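Endo-beta-1,4-xylanase Xyn10C (Pseudomonas cellulosa, PDB 1GNY) hydrolyses internal beta-1,4 linkages of xylan through its C-terminal catalytic domain, while the N-terminal family 15 carbohydrate-binding module described here holds xylan and xylooligosaccharides. Local coordinates at residues Val7-Gly12 with Asp31-Ala36; Gly12-Ala17 with Asp125-Ile130; Val45-Arg50 with Gln81-Trp86. All blocks are in the same frame, centred on the assembly; numbering follows the deposited sequence.

Interaction 1. Residues Val7-Gly12 with Asp31-Ala36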
loop_
_atom_site.group_PDB
_atom_site.type_symbol
_atom_site.label_atom_id
_atom_site.label_comp_id
_atom_site.label_asym_id
_atom_site.label_seq_id
_atom_site.Cartn_x
_atom_site.Cartn_y
_atom_site.Cartn_z
ATOM N N VAL A 7 -9.504 -3.389 6.192
ATOM C CA VAL A 7 -9.690 -2.082 5.557
ATOM C C VAL A 7 -10.879 -2.060 4.583
ATOM O O VAL A 7 -11.068 -2.974 3.751
ATOM C CB VAL A 7 -8.382 -1.648 4.817
ATOM C CG1 VAL A 7 -8.532 -0.328 4.018
ATOM C CG2 VAL A 7 -7.211 -1.544 5.794
ATOM N N ASP A 8 -11.677 -1.000 4.687
ATOM C CA ASP A 8 -12.815 -0.774 3.779
ATOM C C ASP A 8 -12.301 -0.575 2.347
ATOM O O ASP A 8 -11.445 0.274 2.111
ATOM C CB ASP A 8 -13.590 0.472 4.248
ATOM C CG ASP A 8 -14.907 0.663 3.554
ATOM O OD1 ASP A 8 -15.250 -0.063 2.609
ATOM O OD2 ASP A 8 -15.677 1.548 3.970
ATOM N N MET A 9 -12.817 -1.391 1.437
ATOM C CA MET A 9 -12.428 -1.374 0.021
ATOM C C MET A 9 -13.424 -0.647 -0.873
ATOM O O MET A 9 -13.244 -0.616 -2.095
ATOM C CB MET A 9 -12.169 -2.783 -0.503
ATOM C CG MET A 9 -11.103 -3.559 0.287
ATOM S SD MET A 9 -9.500 -2.735 0.401
ATOM C CE MET A 9 -9.066 -2.553 -1.325
ATOM N N ALA A 10 -14.476 -0.097 -0.273
ATOM C CA ALA A 10 -15.513 0.665 -1.025
ATOM C C ALA A 10 -15.562 2.169 -0.740
ATOM O O ALA A 10 -16.323 2.901 -1.410
ATOM C CB ALA A 10 -16.896 0.072 -0.750
ATOM N N ASN A 11 -14.800 2.615 0.257
ATOM C CA ASN A 11 -14.714 4.022 0.664
ATOM C C ASN A 11 -13.343 4.328 1.219
ATOM O O ASN A 11 -12.628 3.432 1.663
ATOM C CB ASN A 11 -15.688 4.313 1.814
ATOM C CG ASN A 11 -17.108 3.886 1.516
ATOM O OD1 ASN A 11 -17.874 4.632 0.889
ATOM N ND2 ASN A 11 -17.478 2.684 1.984
ATOM N N GLY A 12 -12.992 5.603 1.200
ATOM C CA GLY A 12 -11.794 6.064 1.860
ATOM C C GLY A 12 -10.479 5.966 1.112
ATOM O O GLY A 12 -9.454 6.379 1.653
ATOM N N ASP A 31 -14.708 -5.891 -7.361
ATOM C CA ASP A 31 -13.425 -6.556 -7.002
ATOM C C ASP A 31 -12.506 -5.761 -6.050
ATOM O O ASP A 31 -11.553 -6.324 -5.517
ATOM C CB ASP A 31 -12.620 -6.899 -8.223
ATOM C CG ASP A 31 -13.141 -8.134 -8.968
ATOM O OD1 ASP A 31 -14.152 -8.735 -8.563
ATOM O OD2 ASP A 31 -12.593 -8.548 -10.018
ATOM N N GLY A 32 -12.814 -4.503 -5.790
ATOM C CA GLY A 32 -11.999 -3.677 -4.885
ATOM C C GLY A 32 -11.614 -2.317 -5.450
ATOM O O GLY A 32 -12.503 -1.579 -5.879
ATOM N N VAL A 33 -10.309 -2.006 -5.414
ATOM C CA VAL A 33 -9.729 -0.702 -5.837
ATOM C C VAL A 33 -8.700 -0.900 -6.942
ATOM O O VAL A 33 -7.787 -1.701 -6.766
ATOM C CB VAL A 33 -9.078 0.020 -4.628
ATOM C CG1 VAL A 33 -8.292 1.249 -5.046
ATOM C CG2 VAL A 33 -10.152 0.403 -3.569
ATOM N N THR A 34 -8.826 -0.143 -8.029
ATOM C CA THR A 34 -7.907 -0.268 -9.193
ATOM C C THR A 34 -7.350 1.102 -9.528
ATOM O O THR A 34 -8.067 2.116 -9.477
ATOM C CB THR A 34 -8.597 -0.894 -10.450
ATOM O OG1 THR A 34 -9.199 -2.139 -10.082
ATOM C CG2 THR A 34 -7.603 -1.202 -11.589
ATOM N N PHE A 35 -6.067 1.118 -9.864
ATOM C CA PHE A 35 -5.431 2.325 -10.394
ATOM C C PHE A 35 -4.606 2.034 -11.657
ATOM O O PHE A 35 -4.110 0.901 -11.868
ATOM C CB PHE A 35 -4.603 3.065 -9.334
ATOM C CG PHE A 35 -3.325 2.382 -8.910
ATOM C CD1 PHE A 35 -3.336 1.444 -7.858
ATOM C CD2 PHE A 35 -2.104 2.727 -9.468
ATOM C CE1 PHE A 35 -2.187 0.836 -7.451
ATOM C CE2 PHE A 35 -0.935 2.116 -9.047
ATOM C CZ PHE A 35 -0.978 1.176 -8.014
ATOM N N ALA A 36 -4.473 3.079 -12.477
ATOM C CA ALA A 36 -3.597 3.095 -13.648
ATOM C C ALA A 36 -2.160 3.415 -13.178
ATOM O O ALA A 36 -1.884 4.465 -12.563
ATOM C CB ALA A 36 -4.059 4.130 -14.659
#

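Interaction 2. Residues Gly12-Ala17 with Asp125-Ile130. With XYP (beta-D-xylopyranose), chain B.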
loop_
_atom_site.group_PDB
_atom_site.type_symbol
_atom_site.label_atom_id
_atom_site.label_comp_id
_atom_site.label_asym_id
_atom_site.label_seq_id
_atom_site.Cartn_x
_atom_site.Cartn_y
_atom_site.Cartn_z
ATOM N N GLY A 12 -12.992 5.603 1.200
ATOM C CA GLY A 12 -11.794 6.064 1.860
ATOM C C GLY A 12 -10.479 5.966 1.112
ATOM O O GLY A 12 -9.454 6.379 1.653
ATOM N N TRP A 13 -10.497 5.466 -0.113
ATOM C CA TRP A 13 -9.266 5.401 -0.895
ATOM C C TRP A 13 -9.082 6.619 -1.804
ATOM O O TRP A 13 -10.045 7.271 -2.213
ATOM C CB TRP A 13 -9.208 4.137 -1.732
ATOM C CG TRP A 13 -8.964 2.841 -0.961
ATOM C CD1 TRP A 13 -9.862 2.132 -0.208
ATOM C CD2 TRP A 13 -7.753 2.089 -0.950
ATOM N NE1 TRP A 13 -9.279 0.985 0.276
ATOM C CE2 TRP A 13 -7.977 0.936 -0.163
ATOM C CE3 TRP A 13 -6.478 2.276 -1.530
ATOM C CZ2 TRP A 13 -6.994 -0.009 0.052
ATOM C CZ3 TRP A 13 -5.526 1.337 -1.345
ATOM C CH2 TRP A 13 -5.772 0.197 -0.546
ATOM N N ARG A 14 -7.826 6.870 -2.163
ATOM C CA ARG A 14 -7.423 7.964 -3.071
ATOM C C ARG A 14 -6.266 7.519 -3.933
ATOM O O ARG A 14 -5.498 6.643 -3.542
ATOM C CB ARG A 14 -6.871 9.177 -2.286
ATOM C CG ARG A 14 -7.696 9.731 -1.167
ATOM C CD ARG A 14 -6.991 10.891 -0.430
ATOM N NE ARG A 14 -5.788 10.566 0.373
ATOM C CZ ARG A 14 -5.823 10.084 1.617
ATOM N NH1 ARG A 14 -6.969 9.845 2.227
ATOM N NH2 ARG A 14 -4.701 9.864 2.289
ATOM N N GLY A 15 -6.132 8.144 -5.103
ATOM C CA GLY A 15 -4.900 8.033 -5.859
ATOM C C GLY A 15 -3.813 8.794 -5.097
ATOM O O GLY A 15 -4.079 9.645 -4.225
ATOM N N ASN A 16 -2.568 8.432 -5.415
ATOM C CA ASN A 16 -1.351 9.045 -4.800
ATOM C C ASN A 16 -0.171 9.130 -5.767
ATOM O O ASN A 16 0.011 8.258 -6.634
ATOM C CB ASN A 16 -0.891 8.236 -3.602
ATOM C CG ASN A 16 -0.027 9.020 -2.647
ATOM O OD1 ASN A 16 1.168 8.698 -2.421
ATOM N ND2 ASN A 16 -0.614 9.991 -2.032
ATOM N N ALA A 17 0.585 10.224 -5.626
ATOM C CA ALA A 17 1.844 10.413 -6.368
ATOM C C ALA A 17 2.927 10.819 -5.377
ATOM O O ALA A 17 2.809 11.812 -4.694
ATOM C CB ALA A 17 1.714 11.446 -7.427
ATOM N N ASP A 125 -2.749 11.033 11.550
ATOM C CA ASP A 125 -3.276 9.881 10.835
ATOM C C ASP A 125 -2.062 9.325 10.074
ATOM O O ASP A 125 -1.087 10.042 9.814
ATOM C CB ASP A 125 -4.334 10.268 9.815
ATOM C CG ASP A 125 -5.626 10.794 10.434
ATOM O OD1 ASP A 125 -6.008 10.370 11.550
ATOM O OD2 ASP A 125 -6.363 11.613 9.802
ATOM N N VAL A 126 -2.143 8.049 9.751
ATOM C CA VAL A 126 -1.074 7.371 8.994
ATOM C C VAL A 126 -1.641 7.002 7.628
ATOM O O VAL A 126 -2.660 6.288 7.534
ATOM C CB VAL A 126 -0.557 6.160 9.743
ATOM C CG1 VAL A 126 0.421 5.334 8.901
ATOM C CG2 VAL A 126 0.148 6.620 11.000
ATOM N N GLN A 127 -0.941 7.460 6.590
ATOM C CA GLN A 127 -1.283 7.134 5.205
ATOM C C GLN A 127 -0.598 5.852 4.814
ATOM O O GLN A 127 0.626 5.761 4.949
ATOM C CB GLN A 127 -0.871 8.244 4.253
ATOM C CG GLN A 127 -1.218 8.023 2.779
ATOM C CD GLN A 127 -0.942 9.269 1.958
ATOM O OE1 GLN A 127 -1.848 10.100 1.786
ATOM N NE2 GLN A 127 0.273 9.374 1.415
ATOM N N VAL A 128 -1.376 4.885 4.348
ATOM C CA VAL A 128 -0.879 3.557 3.968
ATOM C C VAL A 128 -1.271 3.271 2.528
ATOM O O VAL A 128 -2.373 3.631 2.097
ATOM C CB VAL A 128 -1.467 2.435 4.897
ATOM C CG1 VAL A 128 -0.925 1.043 4.501
ATOM C CG2 VAL A 128 -1.191 2.736 6.355
ATOM N N GLY A 129 -0.403 2.641 1.755
ATOM C CA GLY A 129 -0.789 2.276 0.404
ATOM C C GLY A 129 0.190 1.400 -0.326
ATOM O O GLY A 129 1.038 0.775 0.338
ATOM N N ILE A 130 0.008 1.326 -1.635
ATOM C CA ILE A 130 0.891 0.555 -2.539
ATOM C C ILE A 130 1.148 1.390 -3.777
ATOM O O ILE A 130 0.242 2.054 -4.283
ATOM C CB ILE A 130 0.294 -0.858 -2.858
ATOM C CG1 ILE A 130 1.349 -1.759 -3.526
ATOM C CG2 ILE A 130 -1.013 -0.752 -3.614
ATOM C CD1 ILE A 130 0.874 -3.233 -3.686
HETATM C C1 XYP B . 2.021 13.643 -1.001
HETATM C C2 XYP B . 1.918 12.128 -1.084
HETATM C C3 XYP B . 3.053 11.463 -0.310
HETATM C C4 XYP B . 4.399 12.100 -0.671
HETATM C C5 XYP B . 4.274 13.606 -0.555
HETATM O O2 XYP B . 0.684 11.691 -0.522
HETATM O O3 XYP B . 3.088 10.071 -0.582
HETATM O O4 XYP B . 5.358 11.631 0.249
HETATM O O5 XYP B . 3.243 14.109 -1.377
HETATM O O HOH W 1 -2.924 11.661 -0.190
#

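Interaction 3. Residues Val45-Arg50 with Gln81-Trp86. With XYP (beta-D-xylopyranose), chain B; XYP (beta-D-xylopyranose), chain C.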
loop_
_atom_site.group_PDB
_atom_site.type_symbol
_atom_site.label_atom_id
_atom_site.label_comp_id
_atom_site.label_asym_id
_atom_site.label_seq_id
_atom_site.Cartn_x
_atom_site.Cartn_y
_atom_site.Cartn_z
ATOM N N VAL A 45 -3.823 4.855 -1.905
ATOM C CA VAL A 45 -3.685 4.985 -0.451
ATOM C C VAL A 45 -5.009 5.158 0.293
ATOM O O VAL A 45 -6.018 5.528 -0.321
ATOM C CB VAL A 45 -2.781 6.209 -0.068
ATOM C CG1 VAL A 45 -1.314 6.047 -0.569
ATOM C CG2 VAL A 45 -3.366 7.505 -0.511
ATOM N N PHE A 46 -4.952 4.914 1.605
ATOM C CA PHE A 46 -6.055 5.146 2.529
ATOM C C PHE A 46 -5.414 5.579 3.841
ATOM O O PHE A 46 -4.195 5.460 4.037
ATOM C CB PHE A 46 -6.912 3.884 2.722
ATOM C CG PHE A 46 -6.149 2.731 3.318
ATOM C CD1 PHE A 46 -5.413 1.886 2.499
ATOM C CD2 PHE A 46 -6.109 2.537 4.705
ATOM C CE1 PHE A 46 -4.660 0.851 3.046
ATOM C CE2 PHE A 46 -5.355 1.497 5.243
ATOM C CZ PHE A 46 -4.623 0.677 4.420
ATOM N N ASP A 47 -6.247 6.023 4.770
ATOM C CA ASP A 47 -5.739 6.444 6.067
ATOM C C ASP A 47 -6.165 5.530 7.203
ATOM O O ASP A 47 -7.308 5.074 7.262
ATOM C CB ASP A 47 -6.245 7.833 6.438
ATOM C CG ASP A 47 -5.820 8.878 5.485
ATOM O OD1 ASP A 47 -4.681 8.813 4.948
ATOM O OD2 ASP A 47 -6.565 9.838 5.236
ATOM N N ILE A 48 -5.235 5.262 8.097
ATOM C CA ILE A 48 -5.529 4.660 9.382
ATOM C C ILE A 48 -5.710 5.854 10.320
ATOM O O ILE A 48 -4.803 6.676 10.531
ATOM C CB ILE A 48 -4.426 3.714 9.870
ATOM C CG1 ILE A 48 -4.362 2.447 9.003
ATOM C CG2 ILE A 48 -4.640 3.307 11.373
ATOM C CD1 ILE A 48 -5.625 1.550 8.982
ATOM N N ALA A 49 -6.891 5.918 10.930
ATOM C CA ALA A 49 -7.181 7.002 11.868
ATOM C C ALA A 49 -6.364 6.956 13.162
ATOM O O ALA A 49 -6.261 5.908 13.837
ATOM C CB ALA A 49 -8.687 6.986 12.221
ATOM N N ARG A 50 -5.830 8.117 13.524
ATOM C CA ARG A 50 -5.114 8.248 14.774
ATOM C C ARG A 50 -6.002 7.944 15.993
ATOM O O ARG A 50 -7.258 8.052 15.933
ATOM C CB ARG A 50 -4.548 9.652 14.916
ATOM C CG ARG A 50 -5.606 10.737 14.704
ATOM C CD ARG A 50 -5.117 12.078 15.148
ATOM N NE ARG A 50 -5.760 13.292 14.729
ATOM C CZ ARG A 50 -6.402 13.583 13.600
ATOM N NH1 ARG A 50 -7.146 12.786 12.800
ATOM N NH2 ARG A 50 -6.426 14.876 13.422
ATOM N N GLN A 81 3.321 6.145 5.957
ATOM C CA GLN A 81 4.006 7.408 6.344
ATOM C C GLN A 81 3.048 8.275 7.176
ATOM O O GLN A 81 1.818 8.162 7.098
ATOM C CB GLN A 81 4.490 8.205 5.089
ATOM C CG GLN A 81 3.348 8.554 4.130
ATOM C CD GLN A 81 3.747 9.054 2.724
ATOM O OE1 GLN A 81 2.988 8.827 1.773
ATOM N NE2 GLN A 81 4.860 9.819 2.610
ATOM N N LEU A 82 3.636 9.157 7.949
ATOM C CA LEU A 82 2.879 10.097 8.774
ATOM C C LEU A 82 2.250 11.186 7.911
ATOM O O LEU A 82 2.942 11.821 7.148
ATOM C CB LEU A 82 3.823 10.712 9.810
ATOM C CG LEU A 82 4.464 9.724 10.782
ATOM C CD1 LEU A 82 5.386 10.489 11.765
ATOM C CD2 LEU A 82 3.430 8.927 11.564
ATOM N N LYS A 83 0.940 11.345 7.993
ATOM C CA LYS A 83 0.222 12.321 7.162
ATOM C C LYS A 83 0.614 13.702 7.565
ATOM O O LYS A 83 0.599 14.052 8.740
ATOM C CB LYS A 83 -1.279 12.215 7.281
ATOM C CG LYS A 83 -1.904 11.269 6.392
ATOM C CD LYS A 83 -3.403 11.586 6.217
ATOM C CE LYS A 83 -3.755 12.268 4.926
ATOM N NZ LYS A 83 -5.216 12.441 4.820
ATOM N N GLU A 84 1.012 14.471 6.573
ATOM C CA GLU A 84 1.520 15.826 6.760
ATOM C C GLU A 84 2.951 15.914 7.338
ATOM O O GLU A 84 3.410 17.011 7.626
ATOM C CB GLU A 84 0.540 16.655 7.591
ATOM C CG GLU A 84 0.117 17.920 6.911
ATOM C CD GLU A 84 -0.696 17.629 5.666
ATOM O OE1 GLU A 84 -1.829 17.116 5.794
ATOM O OE2 GLU A 84 -0.166 17.872 4.560
ATOM N N ASP A 85 3.616 14.778 7.563
ATOM C CA ASP A 85 5.060 14.727 7.915
ATOM C C ASP A 85 5.626 13.607 7.050
ATOM O O ASP A 85 6.223 12.643 7.529
ATOM C CB ASP A 85 5.319 14.479 9.420
ATOM C CG ASP A 85 6.749 14.883 9.866
ATOM O OD1 ASP A 85 7.608 15.292 9.044
ATOM O OD2 ASP A 85 7.135 14.788 11.047
ATOM N N TRP A 86 5.453 13.818 5.748
ATOM C CA TRP A 86 5.618 12.782 4.710
ATOM C C TRP A 86 6.904 11.961 4.625
ATOM O O TRP A 86 6.843 10.805 4.273
ATOM C CB TRP A 86 5.332 13.382 3.340
ATOM C CG TRP A 86 4.058 14.195 3.236
ATOM C CD1 TRP A 86 3.967 15.538 3.078
ATOM C CD2 TRP A 86 2.715 13.702 3.250
ATOM N NE1 TRP A 86 2.655 15.922 2.947
ATOM C CE2 TRP A 86 1.858 14.814 3.076
ATOM C CE3 TRP A 86 2.145 12.433 3.390
ATOM C CZ2 TRP A 86 0.467 14.698 3.038
ATOM C CZ3 TRP A 86 0.779 12.317 3.347
ATOM C CH2 TRP A 86 -0.052 13.443 3.180
HETATM C C1 XYP B . 2.021 13.643 -1.001
HETATM C C2 XYP B . 1.918 12.128 -1.084
HETATM C C3 XYP B . 3.053 11.463 -0.310
HETATM C C4 XYP B . 4.399 12.100 -0.671
HETATM C C5 XYP B . 4.274 13.606 -0.555
HETATM O O2 XYP B . 0.684 11.691 -0.522
HETATM O O3 XYP B . 3.088 10.071 -0.582
HETATM O O4 XYP B . 5.358 11.631 0.249
HETATM O O5 XYP B . 3.243 14.109 -1.377
HETATM C C1 XYP C . 6.671 11.324 -0.234
HETATM C C2 XYP C . 7.668 11.913 0.745
HETATM C C3 XYP C . 9.062 11.552 0.266
HETATM C C4 XYP C . 9.194 10.052 0.112
HETATM C C5 XYP C . 8.074 9.568 -0.781
HETATM O O2 XYP C . 7.541 13.332 0.785
HETATM O O3 XYP C . 10.034 11.917 1.230
HETATM O O4 XYP C . 10.452 9.762 -0.495
HETATM O O5 XYP C . 6.791 9.982 -0.290
#

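Interaction 1. Residues Val7-Gly12 with Asp31-Ala36
The planar peptide carbonyl of Met9 faces the strand 32-36: its O comes within 3.6 Å of Val33 CG2. A second flat group, the carboxylate of Asp8, is bonded at both oxygens within the loop. From above the carboxylate plane, the backbone N of Ala10 reaches Asp8 OD1 at 3.0 Å, an Asx turn; on the syn side of the other oxygen, somewhat out of the plane, Asn11 ND2 bonds to Asp8 OD2 at 2.9 Å. Across the contact, the Met9 side chain folds back on itself through bends at chi2 and chi3 (-56° and -59°), which brings CE to 3.9 Å from Val33 CG2, the two side chains meeting at about a right angle. Val33 holds CG2 beside its own backbone N, the branch that meets both the methyl and the carbonyl O of Met9. Trp13 and Ile26 also touch Val33, and Ile142 of strand 139-149 touches Met9, so the contact continues into the apolar side chains around it. Across the two segments the chemistry is dispersive, a methyl against a methyl and a carbonyl, which implies fit by shape, with polar order supplied within the loop by Asp8.

Interaction 2. Residues Gly12-Ala17 with Asp125-Ile130
Gln127 and Arg14 meet across the five-stranded antiparallel sheet that carries the xylan site of this beta-sandwich module. Strand 42-48 runs between their own strands, 126-133 and 14-17, so the side chains bridge over it. Gln127 is the most covered of the three main residues. Its chain is extended, with CG anti to the backbone N (chi1 -178°), and this carries the amide to the sugar. Arg14, bent at chi3, brings NH2 to Gln127 OE1 at 2.9 Å. The oxygen lies in the guanidinium plane and is met on a lone pair in its carbonyl plane, while the two flat groups are turned 43° against each other. A water donates to the same OE1 at 2.7 Å and accepts from Arg14 NE at 3.1 Å, closing a small ring of bonds. Two donors thus grip OE1 and fix which way round the amide sits, with NE2 facing the ligand; NE2 is also bonded to Gln81. Arg14 NH2 has a second partner, the carboxylate of Asp47. Asn16, the third of the group, brings its amide beside that of Gln127, their amide nitrogens 3.6 Å apart and both donating to one xylose hydroxyl. Arg14 is therefore second shell to the sugar, positioning Gln127, whereas Asn16 and Gln127 touch it directly. On the xylose of chain B, O2 accepts from Asn16 ND2 at 2.6 Å and from Gln127 NE2 at 3.0 Å, the latter bond nearly straight at 171°.

Interaction 3. Residues Val45-Arg50 with Gln81-Trp86
Lys83, on a segment whose two ends serve the ligand, meets Asp47 of 45-50. At the start of 81-86, Gln81 has CG between the backbone N and the carbonyl carbon (chi1 58°) and then extends, offering its amide to xylose. NE2 donates to O4 of the chain B xylose at 3.0 Å and to Trp86 O at 2.8 Å, the latter in the plane of the amide. Leu82 to Asp85 form a type II turn, closed by the backbone bond from Asp85 N to Leu82 O. Within it, Lys83 crosses Asp47 at about a right angle, laying CD 3.3 Å from Asp47 OD1 and forming a salt bridge from NZ to Asp47 OD2 at 3.0 Å. NZ arrives on the syn side, 31° out of the carboxylate plane. Were Lys83 replaced by an alanine, Asp47 OD2 would probably lose its ammonium mate, although Arg14 would still pair with OD1. Glu84 follows, its N lying against one face of the Trp86 indole, toward the rim. The opposite face is covered by the chain B xylose, with C5 3.8 Å from Trp86 CG, a sugar platform like those of many carbohydrate-binding modules. Strand 126-133 runs between strands 42-48 and 75-82, so the salt bridge spans it at the sheet's end, and the turn leads on into the outermost strand 85-90.

How the interactions relate
Interactions 2 and 3 share one sheet and one sugar, their centres about 7 Å apart: both touch the chain B xylose, and Gln127 NE2 bonds to Gln81 OE1 at 2.8 Å, joining the polar residues of the site into one network. Asp47 ties them further, pairing with a cation from each. Interaction 1 lies farther off, its centre about 11 Å from that of interaction 2 and about 17 Å from that of interaction 3. It shares Gly12 with interaction 2, and Trp13 links the two, its NE1 2.9 Å from Asp8 O. The side chain of Val33 is about 10 Å from that of Asn16, so interaction 1 is structural packing away from the xylose-binding residues.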